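Local coordinates for glideosome-associated protein 50 (Plasmodium falciparum 3D7, PDB 3TGH), which belongs to the glideosome complex used in gliding motility and host cell invasion, and may anchor that complex to the parasite's inner membrane complex, at residues 2-7 against 279-284; 132-137 against 148-153; 189-194 against 312-317. All blocks are in the same frame, centred on the assembly; numbering follows the deposited sequence.

Contact 1. Residues 2-7 against 279-284; sequences CQLRFA and HELSNN
In one of the two central sheets of this metallophosphoesterase fold, Leu-4, Arg-5 and Phe-6 of the first strand pair antiparallel with Leu-281, Glu-280 and His-279. Two hydrogen-bonded pairs tie the backbones: Leu-4 N donates to Leu-281 O (3.0 Å) and Leu-4 O accepts from Leu-281 N, and Phe-6 and His-279 repeat the exchange two residues along. Between them sits the non-hydrogen-bonded pair Arg-5 and Glu-280.

On the face carrying Leu-4, Phe-6, His-279 and Leu-281, the planes of the Phe-6 and His-279 rings are near parallel (18°), but the rings are slid apart and barely overlap. His-279 CB lies over one face of the Phe-6 ring, toward its rim and 3.8 Å from its centroid, a CH-pi contact; Phe-37 is a further ring neighbour. Leu-281 CD1 meets the edge of the same ring in its plane, 3.7 Å from Phe-6 CE2. The imidazole is held at both nitrogens, by Ser-8 OG and Thr-288 OG1, which fixes its rotation.

This is the side on which the fold's two sheets face each other: Leu-4 and Leu-281 reach Phe-134 on strand 128-136, while Phe-6 and His-279 touch Ile-230 on strand 228-231.

The other face is polar. Arg-5 and Glu-280 run side by side, and in the modelled conformer of Glu-280, one of two and so less certain, guanidinium and carboxylate planes stack 10° apart, with Glu-280 OE2 3.8 Å from Arg-5 CZ. No N-H points at that oxygen, making this a long salt bridge of charges alone; Lys-289 is a second cationic partner of OE2. The guanidinium spends its NE and NH2 instead on Gln-3 OE1, at 2.8 Å from NE and 2.7 Å from NH2. Beyond the paired residues, a water accepts from Asn-283 N and donates to Cys-2 O.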
loop_
_atom_site.group_PDB
_atom_site.type_symbol
_atom_site.label_atom_id
_atom_site.label_comp_id
_atom_site.label_asym_id
_atom_site.label_seq_id
_atom_site.Cartn_x
_atom_site.Cartn_y
_atom_site.Cartn_z
ATOM N N CYS A 2 19.616 -11.451 3.196
ATOM C CA CYS A 2 19.842 -10.259 4.023
ATOM C C CYS A 2 18.978 -9.052 3.617
ATOM O O CYS A 2 19.323 -7.907 3.927
ATOM C CB CYS A 2 21.325 -9.868 3.977
ATOM S SG CYS A 2 22.464 -11.108 4.667
ATOM N N GLN A 3 17.867 -9.307 2.929
ATOM C CA GLN A 3 16.955 -8.244 2.499
ATOM C C GLN A 3 15.494 -8.666 2.647
ATOM O O GLN A 3 15.182 -9.854 2.791
ATOM C CB GLN A 3 17.222 -7.863 1.040
ATOM C CG GLN A 3 18.604 -7.280 0.781
ATOM C CD GLN A 3 18.824 -6.882 -0.671
ATOM O OE1 GLN A 3 17.984 -7.135 -1.535
ATOM N NE2 GLN A 3 19.965 -6.256 -0.945
ATOM N N LEU A 4 14.609 -7.676 2.622
ATOM C CA LEU A 4 13.167 -7.905 2.519
ATOM C C LEU A 4 12.703 -7.214 1.237
ATOM O O LEU A 4 12.953 -6.026 1.047
ATOM C CB LEU A 4 12.434 -7.329 3.733
ATOM C CG LEU A 4 10.932 -7.614 3.865
ATOM C CD1 LEU A 4 10.394 -7.089 5.186
ATOM C CD2 LEU A 4 10.146 -7.002 2.722
ATOM N N ARG A 5 12.036 -7.969 0.371
ATOM C CA ARG A 5 11.606 -7.465 -0.926
ATOM C C ARG A 5 10.119 -7.654 -1.144
ATOM O O ARG A 5 9.586 -8.764 -0.991
ATOM C CB ARG A 5 12.377 -8.169 -2.033
ATOM C CG ARG A 5 13.861 -7.851 -1.987
ATOM C CD ARG A 5 14.571 -8.417 -3.185
ATOM N NE ARG A 5 15.965 -7.986 -3.245
ATOM C CZ ARG A 5 16.805 -8.288 -4.232
ATOM N NH1 ARG A 5 16.411 -9.042 -5.255
ATOM N NH2 ARG A 5 18.053 -7.835 -4.193
ATOM N N PHE A 6 9.463 -6.562 -1.528
ATOM C CA PHE A 6 8.041 -6.570 -1.770
ATOM C C PHE A 6 7.726 -5.713 -2.986
ATOM O O PHE A 6 8.548 -4.900 -3.406
ATOM C CB PHE A 6 7.266 -6.138 -0.509
ATOM C CG PHE A 6 7.383 -4.683 -0.163
ATOM C CD1 PHE A 6 6.413 -3.780 -0.594
ATOM C CD2 PHE A 6 8.442 -4.211 0.606
ATOM C CE1 PHE A 6 6.497 -2.430 -0.258
ATOM C CE2 PHE A 6 8.532 -2.854 0.944
ATOM C CZ PHE A 6 7.558 -1.969 0.506
ATOM N N ALA A 7 6.569 -5.958 -3.585
ATOM C CA ALA A 7 6.114 -5.204 -4.742
ATOM C C ALA A 7 4.859 -4.424 -4.389
ATOM O O ALA A 7 4.123 -4.800 -3.475
ATOM C CB ALA A 7 5.844 -6.144 -5.924
ATOM N N HIS A 279 10.328 -2.906 -4.159
ATOM C CA HIS A 279 11.007 -2.232 -3.057
ATOM C C HIS A 279 11.904 -3.235 -2.363
ATOM O O HIS A 279 11.520 -4.385 -2.186
ATOM C CB HIS A 279 10.010 -1.682 -2.040
ATOM C CG HIS A 279 8.871 -0.920 -2.636
ATOM N ND1 HIS A 279 8.879 0.449 -2.771
ATOM C CD2 HIS A 279 7.673 -1.339 -3.110
ATOM C CE1 HIS A 279 7.736 0.844 -3.309
ATOM N NE2 HIS A 279 6.988 -0.223 -3.524
ATOM N N GLU A 280 13.086 -2.782 -1.965
ATOM C CA GLU A 280 14.066 -3.626 -1.291
ATOM C C GLU A 280 14.511 -2.949 0.015
ATOM O O GLU A 280 15.058 -1.844 -0.009
ATOM C CB GLU A 280 15.272 -3.869 -2.214
ATOM C CG GLU A 280 14.911 -4.426 -3.611
ATOM C CD GLU A 280 16.057 -4.370 -4.632
ATOM O OE1 GLU A 280 17.133 -3.798 -4.343
ATOM O OE2 GLU A 280 15.870 -4.900 -5.746
ATOM N N LEU A 281 14.267 -3.606 1.147
ATOM C CA LEU A 281 14.738 -3.122 2.449
ATOM C C LEU A 281 16.036 -3.844 2.772
ATOM O O LEU A 281 16.108 -5.070 2.649
ATOM C CB LEU A 281 13.726 -3.406 3.557
ATOM C CG LEU A 281 12.525 -2.474 3.731
ATOM C CD1 LEU A 281 11.847 -2.185 2.429
ATOM C CD2 LEU A 281 11.549 -3.085 4.731
ATOM N N SER A 282 17.049 -3.090 3.194
ATOM C CA SER A 282 18.356 -3.657 3.528
ATOM C C SER A 282 18.985 -2.904 4.695
ATOM O O SER A 282 18.398 -1.962 5.226
ATOM C CB SER A 282 19.287 -3.593 2.307
ATOM O OG SER A 282 19.711 -2.262 2.040
ATOM N N ASN A 283 20.193 -3.309 5.078
ATOM C CA ASN A 283 20.928 -2.624 6.141
ATOM C C ASN A 283 21.180 -1.147 5.832
ATOM O O ASN A 283 21.301 -0.336 6.745
ATOM C CB ASN A 283 22.252 -3.348 6.472
ATOM C CG ASN A 283 23.157 -3.533 5.261
ATOM O OD1 ASN A 283 22.762 -3.284 4.121
ATOM N ND2 ASN A 283 24.383 -3.981 5.510
ATOM N N ASN A 284 21.229 -0.806 4.548
ATOM C CA ASN A 284 21.527 0.555 4.107
ATOM C C ASN A 284 20.304 1.454 3.906
ATOM O O ASN A 284 20.429 2.680 3.927
ATOM C CB ASN A 284 22.348 0.498 2.821
ATOM C CG ASN A 284 23.719 -0.122 3.043
ATOM O OD1 ASN A 284 24.124 -1.043 2.331
ATOM N ND2 ASN A 284 24.432 0.371 4.050
HETATM O O HOH W 1 21.278 -6.015 4.161
#

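Contact 2. Residues 132-137 against 148-153; sequences THFTVS and KDLAAA
Phe-134 and Leu-150 face each other across a beta hairpin, and the ring of the one lies beneath the CB of the other. Leu-150 CB stands over one face of the Phe-134 ring, off-centre toward its rim, at 4.3 Å from the centroid, a CH-pi contact. The ring gets there because Phe-134 CG sits between the backbone N and the carbonyl carbon (chi1 62°), which swings it across toward the neighbouring strand. Leu-150 in turn runs at about a right angle to Val-136, its CD1 3.9 Å from Val-136 CG1, while Val-136 and Lys-148 lie alongside each other with Val-136 CG2 against Lys-148 CB. Thr-132 CG2 and Ala-152 CB end this row at 4.1 Å.

On the reverse face, the Asp-149 carboxylate reaches over to two residues of the partner strand. Its OD1 accepts from His-133 ND1 at 3.0 Å, met nearly end-on along the C-O bond, although the oxygen lies 28° out of the imidazole plane and the two flat groups are turned 32° against each other. Its OD2 takes a weak bond from Thr-135 OG1 at 3.3 Å. Between the faces, the backbones are joined by three hydrogen-bonded pairs, among them Val-136 N to Lys-148 O at 2.7 Å.

The hairpin is therefore two-sided: Phe-134 and Leu-150 pack on Phe-192 of the next strand, and Phe-134 also on Leu-4 and Leu-281 of the other sheet, burying this face between the sheets, whereas His-133, Thr-135 and Asp-149 are exposed. Asp-149 would be expected to favour a protonated His-133, although a tilted bond at the surface probably shifts its ionisation only modestly.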
loop_
_atom_site.group_PDB
_atom_site.type_symbol
_atom_site.label_atom_id
_atom_site.label_comp_id
_atom_site.label_asym_id
_atom_site.label_seq_id
_atom_site.Cartn_x
_atom_site.Cartn_y
_atom_site.Cartn_z
ATOM N N THR A 132 6.979 -7.118 10.722
ATOM C CA THR A 132 7.847 -8.221 10.365
ATOM C C THR A 132 9.308 -7.855 10.638
ATOM O O THR A 132 9.606 -6.774 11.149
ATOM C CB THR A 132 7.625 -8.651 8.898
ATOM O OG1 THR A 132 8.319 -9.881 8.647
ATOM C CG2 THR A 132 8.080 -7.559 7.916
ATOM N N HIS A 133 10.208 -8.778 10.330
ATOM C CA HIS A 133 11.629 -8.574 10.576
ATOM C C HIS A 133 12.457 -9.453 9.653
ATOM O O HIS A 133 11.954 -10.437 9.105
ATOM C CB HIS A 133 11.965 -8.899 12.031
ATOM C CG HIS A 133 11.660 -10.315 12.413
ATOM N ND1 HIS A 133 12.627 -11.294 12.466
ATOM C CD2 HIS A 133 10.493 -10.922 12.732
ATOM C CE1 HIS A 133 12.072 -12.441 12.814
ATOM N NE2 HIS A 133 10.778 -12.243 12.980
ATOM N N PHE A 134 13.724 -9.083 9.483
ATOM C CA PHE A 134 14.672 -9.891 8.720
ATOM C C PHE A 134 16.082 -9.715 9.274
ATOM O O PHE A 134 16.366 -8.730 9.956
ATOM C CB PHE A 134 14.608 -9.547 7.226
ATOM C CG PHE A 134 14.980 -8.120 6.897
ATOM C CD1 PHE A 134 16.257 -7.808 6.448
ATOM C CD2 PHE A 134 14.050 -7.096 7.014
ATOM C CE1 PHE A 134 16.602 -6.494 6.128
ATOM C CE2 PHE A 134 14.389 -5.776 6.697
ATOM C CZ PHE A 134 15.660 -5.479 6.256
ATOM N N THR A 135 16.950 -10.684 8.982
ATOM C CA THR A 135 18.320 -10.698 9.498
ATOM C C THR A 135 19.293 -10.054 8.507
ATOM O O THR A 135 19.146 -10.218 7.300
ATOM C CB THR A 135 18.792 -12.141 9.790
ATOM O OG1 THR A 135 17.814 -12.821 10.589
ATOM C CG2 THR A 135 20.120 -12.134 10.530
ATOM N N VAL A 136 20.275 -9.321 9.027
ATOM C CA VAL A 136 21.333 -8.717 8.207
ATOM C C VAL A 136 22.715 -9.015 8.797
ATOM O O VAL A 136 22.825 -9.464 9.943
ATOM C CB VAL A 136 21.159 -7.188 8.082
ATOM C CG1 VAL A 136 19.883 -6.858 7.326
ATOM C CG2 VAL A 136 21.163 -6.531 9.453
ATOM N N SER A 137 23.759 -8.758 8.007
ATOM C CA SER A 137 25.150 -9.004 8.422
ATOM C C SER A 137 25.843 -7.719 8.871
ATOM O O SER A 137 25.225 -6.656 8.953
ATOM C CB SER A 137 25.945 -9.632 7.273
ATOM O OG SER A 137 25.360 -10.857 6.852
ATOM N N LYS A 148 22.356 -9.527 13.000
ATOM C CA LYS A 148 21.541 -8.389 13.440
ATOM C C LYS A 148 20.153 -8.432 12.788
ATOM O O LYS A 148 20.030 -8.757 11.609
ATOM C CB LYS A 148 22.244 -7.083 13.053
ATOM C CG LYS A 148 21.611 -5.813 13.613
ATOM C CD LYS A 148 22.198 -4.571 12.950
ATOM C CE LYS A 148 21.726 -3.287 13.628
ATOM N NZ LYS A 148 20.252 -3.090 13.528
ATOM N N ASP A 149 19.119 -8.085 13.552
ATOM C CA ASP A 149 17.747 -8.106 13.047
ATOM C C ASP A 149 17.199 -6.697 12.838
ATOM O O ASP A 149 17.343 -5.838 13.707
ATOM C CB ASP A 149 16.831 -8.885 13.995
ATOM C CG ASP A 149 16.634 -10.323 13.558
ATOM O OD1 ASP A 149 15.470 -10.724 13.340
ATOM O OD2 ASP A 149 17.643 -11.044 13.413
ATOM N N LEU A 150 16.586 -6.471 11.676
ATOM C CA LEU A 150 15.886 -5.217 11.390
ATOM C C LEU A 150 14.382 -5.483 11.297
ATOM O O LEU A 150 13.966 -6.493 10.747
ATOM C CB LEU A 150 16.404 -4.586 10.095
ATOM C CG LEU A 150 17.849 -4.087 10.139
ATOM C CD1 LEU A 150 18.323 -3.638 8.761
ATOM C CD2 LEU A 150 18.009 -2.961 11.156
ATOM N N ALA A 151 13.586 -4.573 11.856
ATOM C CA ALA A 151 12.138 -4.722 11.934
ATOM C C ALA A 151 11.477 -3.718 11.002
ATOM O O ALA A 151 11.915 -2.573 10.924
ATOM C CB ALA A 151 11.657 -4.502 13.374
ATOM N N ALA A 152 10.425 -4.155 10.308
ATOM C CA ALA A 152 9.665 -3.305 9.394
ATOM C C ALA A 152 8.199 -3.300 9.801
ATOM O O ALA A 152 7.597 -4.365 9.986
ATOM C CB ALA A 152 9.809 -3.800 7.964
ATOM N N ALA A 153 7.636 -2.102 9.954
ATOM C CA ALA A 153 6.224 -1.939 10.245
ATOM C C ALA A 153 5.505 -1.458 8.989
ATOM O O ALA A 153 5.859 -0.435 8.434
ATOM C CB ALA A 153 6.022 -0.958 11.381
#

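Contact 3. Residues 189-194 against 312-317; sequences IADFII and LDKVNA
Lys-314 and Asp-191 form the one direct polar bond between the turn at 312-317 and the residues that lead from helix 169-189 into strand 192-196. The lysine is stretched out beyond CG and meets the aspartate side chain at about a right angle. Its NZ reaches Asp-191 OD2 at 2.6 Å, a hydrogen-bonded salt bridge that uses the syn lone pair, on the side of the other carboxylate oxygen. A water bridges the same groups, donating to Asp-191 OD1 at 2.6 Å and accepting a weak bond from Lys-314 NZ. In this buried carboxylate OD2 thus takes two donors, Lys-314 NZ and Ala-151 N, and OD1 a water; the lysine charge would be expected to favour its ionised form.

Van der Waals contacts flank this pair. With CG anti to the carbonyl carbon (chi1 -68°) and CD1 extended beyond it, Leu-312 meets Asp-191 and Ala-190 through its two methyls: CD1 lies 3.6 Å from Asp-191 OD1, and CD2 is 3.6 Å from Ala-190 O. The apolar pair is Ile-189 and Ala-317, with Ile-189 CG2 4.0 Å from Ala-317 CB. The aliphatic part of Lys-314 passes Ile-189 O, its CE 3.6 Å from that oxygen.

Within the turn, Asn-316 ND2 donates to both carboxylate oxygens of Asp-313, while Asn-316 N bonds to Asp-313 O. The amide thus spans the 3-10 turn at 314-315, and Asp-313 OD1 also bonds His-320 NE2 in helix 317-321.

Ile-189 closes helix 169-189 and also touches His-320 and Phe-321, so the contact packs the start of the short helix 317-321 against the C-terminal end of helix 169-189, where the chain enters strand 192-196 next to strand 148-156.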
loop_
_atom_site.group_PDB
_atom_site.type_symbol
_atom_site.label_atom_id
_atom_site.label_comp_id
_atom_site.label_asym_id
_atom_site.label_seq_id
_atom_site.Cartn_x
_atom_site.Cartn_y
_atom_site.Cartn_z
ATOM N N ILE A 189 9.768 0.311 17.975
ATOM C CA ILE A 189 10.273 -1.029 17.619
ATOM C C ILE A 189 10.628 -1.278 16.146
ATOM O O ILE A 189 11.188 -2.326 15.830
ATOM C CB ILE A 189 9.304 -2.145 18.103
ATOM C CG1 ILE A 189 7.995 -2.138 17.315
ATOM C CG2 ILE A 189 9.040 -1.999 19.607
ATOM C CD1 ILE A 189 7.034 -3.242 17.738
ATOM N N ALA A 190 10.343 -0.327 15.256
ATOM C CA ALA A 190 10.563 -0.540 13.828
ATOM C C ALA A 190 11.694 0.317 13.256
ATOM O O ALA A 190 11.719 1.542 13.434
ATOM C CB ALA A 190 9.272 -0.294 13.060
ATOM N N ASP A 191 12.612 -0.332 12.545
ATOM C CA ASP A 191 13.706 0.358 11.855
ATOM C C ASP A 191 13.213 0.991 10.555
ATOM O O ASP A 191 13.776 1.991 10.080
ATOM C CB ASP A 191 14.840 -0.622 11.579
ATOM C CG ASP A 191 15.330 -1.300 12.847
ATOM O OD1 ASP A 191 16.094 -0.669 13.612
ATOM O OD2 ASP A 191 14.915 -2.453 13.094
ATOM N N PHE A 192 12.169 0.390 9.987
ATOM C CA PHE A 192 11.501 0.883 8.788
ATOM C C PHE A 192 9.998 0.982 9.049
ATOM O O PHE A 192 9.403 0.068 9.624
ATOM C CB PHE A 192 11.710 -0.077 7.618
ATOM C CG PHE A 192 13.148 -0.272 7.224
ATOM C CD1 PHE A 192 13.834 -1.422 7.591
ATOM C CD2 PHE A 192 13.801 0.676 6.453
ATOM C CE1 PHE A 192 15.163 -1.606 7.203
ATOM C CE2 PHE A 192 15.123 0.499 6.066
ATOM C CZ PHE A 192 15.800 -0.642 6.443
ATOM N N ILE A 193 9.380 2.074 8.607
ATOM C CA ILE A 193 7.922 2.231 8.704
ATOM C C ILE A 193 7.394 2.645 7.336
ATOM O O ILE A 193 7.834 3.651 6.773
ATOM C CB ILE A 193 7.501 3.271 9.765
ATOM C CG1 ILE A 193 8.158 2.973 11.117
ATOM C CG2 ILE A 193 5.985 3.291 9.929
ATOM C CD1 ILE A 193 7.960 4.071 12.141
ATOM N N ILE A 194 6.467 1.842 6.815
ATOM C CA ILE A 194 5.882 2.028 5.496
ATOM C C ILE A 194 4.370 2.091 5.654
ATOM O O ILE A 194 3.760 1.206 6.243
ATOM C CB ILE A 194 6.248 0.861 4.537
ATOM C CG1 ILE A 194 7.767 0.779 4.335
ATOM C CG2 ILE A 194 5.543 1.008 3.172
ATOM C CD1 ILE A 194 8.478 -0.043 5.396
ATOM N N LEU A 312 14.018 4.336 19.528
ATOM C CA LEU A 312 13.849 2.880 19.596
ATOM C C LEU A 312 14.060 2.319 21.005
ATOM O O LEU A 312 14.917 2.784 21.759
ATOM C CB LEU A 312 14.776 2.159 18.615
ATOM C CG LEU A 312 14.510 2.331 17.117
ATOM C CD1 LEU A 312 15.605 1.625 16.332
ATOM C CD2 LEU A 312 13.130 1.804 16.712
ATOM N N ASP A 313 13.260 1.312 21.335
ATOM C CA ASP A 313 13.300 0.665 22.638
ATOM C C ASP A 313 13.038 -0.825 22.416
ATOM O O ASP A 313 12.107 -1.406 22.974
ATOM C CB ASP A 313 12.243 1.298 23.552
ATOM C CG ASP A 313 12.271 0.747 24.967
ATOM O OD1 ASP A 313 11.181 0.633 25.578
ATOM O OD2 ASP A 313 13.371 0.431 25.467
ATOM N N LYS A 314 13.868 -1.434 21.574
ATOM C CA LYS A 314 13.657 -2.817 21.140
ATOM C C LYS A 314 13.807 -3.849 22.263
ATOM O O LYS A 314 13.259 -4.945 22.164
ATOM C CB LYS A 314 14.610 -3.179 20.001
ATOM C CG LYS A 314 14.192 -2.656 18.639
ATOM C CD LYS A 314 15.213 -3.080 17.591
ATOM C CE LYS A 314 14.637 -3.088 16.193
ATOM N NZ LYS A 314 15.554 -3.806 15.267
ATOM N N VAL A 315 14.545 -3.503 23.317
ATOM C CA VAL A 315 14.672 -4.377 24.488
ATOM C C VAL A 315 13.299 -4.693 25.107
ATOM O O VAL A 315 13.110 -5.761 25.686
ATOM C CB VAL A 315 15.607 -3.763 25.560
ATOM C CG1 VAL A 315 15.004 -2.486 26.142
ATOM C CG2 VAL A 315 15.898 -4.774 26.663
ATOM N N ASN A 316 12.347 -3.768 24.969
ATOM C CA ASN A 316 10.990 -3.953 25.484
ATOM C C ASN A 316 9.963 -4.053 24.353
ATOM O O ASN A 316 8.844 -3.543 24.468
ATOM C CB ASN A 316 10.628 -2.798 26.428
ATOM C CG ASN A 316 11.568 -2.693 27.612
ATOM O OD1 ASN A 316 11.720 -3.639 28.387
ATOM N ND2 ASN A 316 12.208 -1.536 27.758
ATOM N N ALA A 317 10.341 -4.720 23.262
ATOM C CA ALA A 317 9.480 -4.815 22.083
ATOM C C ALA A 317 8.110 -5.404 22.411
ATOM O O ALA A 317 7.092 -4.865 21.992
ATOM C CB ALA A 317 10.158 -5.638 20.989
HETATM O O HOH W 2 17.886 -1.504 15.289
#

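In this two-sheet phosphoesterase fold, contacts 1 and 3 join distant parts of the chain, whereas contact 2 is a local hairpin. Contact 1 belongs to one seven-stranded sheet; contact 2 and strand 192-196 of contact 3 belong to the other. Contact 2 falls wholly between the halves of contact 1 and is complete before contact 3 opens; contacts 1 and 3 interleave. The centre of contact 2 is about 10 Å from each of the others, whose centres lie about 17 Å apart. Leu-4 against Thr-132 and Leu-281 against Phe-192 join the sheets. Together the contacts tie the chain's start and its late segments 279-284 and 312-317 to the two sheets, away from the annotated metal-binding histidines.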